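Local coordinates for CLIP-associating protein 2 (Mus musculus, PDB 3WOZ) that probably binds tubulin through its TOG domains, built of HEAT repeats, and contributes to the control of microtubule dynamics, at residues T138-L141 and K142-V145. Sequence-based numbering, arbitrary orientation.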
ATOM      1  N   THR A 138      -2.684 -10.936 -11.257  1.00 66.62           N
ATOM      2  CA  THR A 138      -1.304 -11.195 -11.679  1.00 65.63           C
ATOM      3  C   THR A 138      -0.536  -9.889 -11.895  1.00 64.66           C
ATOM      4  O   THR A 138      -0.620  -9.285 -12.969  1.00 64.91           O
ATOM      5  CB  THR A 138      -1.248 -12.092 -12.932  1.00 65.70           C
ATOM      6  OG1 THR A 138      -2.142 -13.200 -12.763  1.00 66.06           O
ATOM      7  CG2 THR A 138       0.166 -12.617 -13.163  1.00 65.62           C
ATOM      8  N   PRO A 139       0.218  -9.454 -10.866  1.00 63.56           N
ATOM      9  CA  PRO A 139       0.902  -8.161 -10.857  1.00 62.49           C
ATOM     10  C   PRO A 139       1.932  -7.995 -11.972  1.00 61.29           C
ATOM     11  O   PRO A 139       2.686  -8.926 -12.275  1.00 61.31           O
ATOM     12  CB  PRO A 139       1.601  -8.136  -9.488  1.00 62.70           C
ATOM     13  CG  PRO A 139       1.682  -9.570  -9.065  1.00 63.17           C
ATOM     14  CD  PRO A 139       0.444 -10.199  -9.613  1.00 63.46           C
ATOM     15  N   SER A 140       1.949  -6.804 -12.565  1.00 59.67           N
ATOM     16  CA  SER A 140       2.970  -6.418 -13.529  1.00 57.91           C
ATOM     17  C   SER A 140       4.311  -6.245 -12.824  1.00 56.57           C
ATOM     18  O   SER A 140       4.384  -6.254 -11.590  1.00 56.35           O
ATOM     19  CB  SER A 140       2.569  -5.112 -14.214  1.00 58.17           C
ATOM     20  OG  SER A 140       2.632  -4.022 -13.304  1.00 58.40           O
ATOM     21  N   LEU A 141       5.371  -6.078 -13.611  1.00 54.86           N
ATOM     22  CA  LEU A 141       6.706  -5.842 -13.068  1.00 53.28           C
ATOM     23  C   LEU A 141       6.754  -4.595 -12.168  1.00 52.12           C
ATOM     24  O   LEU A 141       7.400  -4.603 -11.122  1.00 51.75           O
ATOM     25  CB  LEU A 141       7.738  -5.729 -14.198  1.00 53.39           C
ATOM     26  CG  LEU A 141       7.901  -6.900 -15.181  1.00 53.80           C
ATOM     27  CD1 LEU A 141       8.613  -6.441 -16.453  1.00 53.60           C
ATOM     28  CD2 LEU A 141       8.632  -8.085 -14.545  1.00 53.83           C
ATOM     29  N   LYS A 142       6.060  -3.539 -12.580  1.00 50.75           N
ATOM     30  CA  LYS A 142       6.067  -2.269 -11.846  1.00 49.56           C
ATOM     31  C   LYS A 142       5.258  -2.320 -10.544  1.00 48.43           C
ATOM     32  O   LYS A 142       5.619  -1.663  -9.571  1.00 48.03           O
ATOM     33  CB  LYS A 142       5.602  -1.120 -12.746  1.00 49.54           C
ATOM     34  CG  LYS A 142       6.615  -0.757 -13.825  1.00 49.66           C
ATOM     35  CD  LYS A 142       5.997   0.072 -14.937  1.00 50.23           C
ATOM     36  CE  LYS A 142       7.017   0.389 -16.027  1.00 50.53           C
ATOM     37  NZ  LYS A 142       8.141   1.236 -15.523  1.00 51.34           N
ATOM     38  N   VAL A 143       4.177  -3.100 -10.533  1.00 47.52           N
ATOM     39  CA  VAL A 143       3.415  -3.354  -9.300  1.00 46.86           C
ATOM     40  C   VAL A 143       4.289  -4.098  -8.280  1.00 46.26           C
ATOM     41  O   VAL A 143       4.288  -3.759  -7.092  1.00 45.93           O
ATOM     42  CB  VAL A 143       2.081  -4.115  -9.568  1.00 46.92           C
ATOM     43  CG1 VAL A 143       1.393  -4.505  -8.263  1.00 47.04           C
ATOM     44  CG2 VAL A 143       1.135  -3.266 -10.403  1.00 46.73           C
ATOM     45  N   LYS A 144       5.049  -5.085  -8.760  1.00 45.61           N
ATOM     46  CA  LYS A 144       5.990  -5.839  -7.925  1.00 44.93           C
ATOM     47  C   LYS A 144       7.033  -4.916  -7.303  1.00 44.15           C
ATOM     48  O   LYS A 144       7.303  -4.991  -6.106  1.00 44.08           O
ATOM     49  CB  LYS A 144       6.693  -6.931  -8.740  1.00 45.04           C
ATOM     50  CG  LYS A 144       5.841  -8.165  -9.035  1.00 46.19           C
ATOM     51  CD  LYS A 144       6.618  -9.142  -9.927  1.00 47.73           C
ATOM     52  CE  LYS A 144       5.746 -10.289 -10.419  1.00 48.04           C
ATOM     53  NZ  LYS A 144       6.468 -11.099 -11.445  1.00 48.80           N
ATOM     54  N   VAL A 145       7.611  -4.047  -8.129  1.00 43.30           N
ATOM     55  CA  VAL A 145       8.583  -3.052  -7.677  1.00 42.38           C
ATOM     56  C   VAL A 145       8.004  -2.200  -6.539  1.00 41.61           C
ATOM     57  O   VAL A 145       8.638  -2.025  -5.500  1.00 41.67           O
ATOM     58  CB  VAL A 145       9.054  -2.148  -8.863  1.00 42.65           C
ATOM     59  CG1 VAL A 145       9.829  -0.933  -8.366  1.00 41.79           C
ATOM     60  CG2 VAL A 145       9.903  -2.952  -9.852  1.00 42.85           C
TER
HETATM   61  O   HOH W   1       5.019  -9.302 -13.610  1.00 72.31           O
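S140 is the N-cap of helix 141-155, and its hydroxyl reaches forward to the backbone of V143. With chi1 at 69°, S140 OG lies between the backbone N and the carbonyl carbon of its own residue, a placement that turns it over the first turn, where it accepts a weak but fairly straight hydrogen bond from V143 N (3.3 Å from S140 OG, 162° at the hydrogen). Serine suits the site because its short side chain can replace the carbonyl that a preceding turn would have supplied. S140 OG also lies 3.4 Å from V143 CG2.

The other branch of V143 meets P139 just ahead of the cap: P139 CB lies 3.8 Å from V143 CG1, an apolar touch between the residue before the N-cap and the third after it. Valine, branched at CB, can thus meet hydroxyl and ring at once. Proline, already restricted in phi, suits the lead into the helix. From the cap onward the regular pattern begins, with K144 N bonded to S140 O at 3.1 Å and V145 N to L141 O.

K144 runs back along the start of the helix, extended beyond CG; lysine's long aliphatic chain can pass S140 O and still carry K144 NZ to a water 3.2 Å away, which donates to P139 O at 2.7 Å. L141 touches the loop residues E182 and K184, and V145 touches D187 and V188 of helix 186-202. At the start of helix 141-155 in this TOG domain, hydroxyl and water thus serve backbone polar groups, while the ammonium group of K144, presumably charged, engages both the water and, by a cation-pi contact, W179.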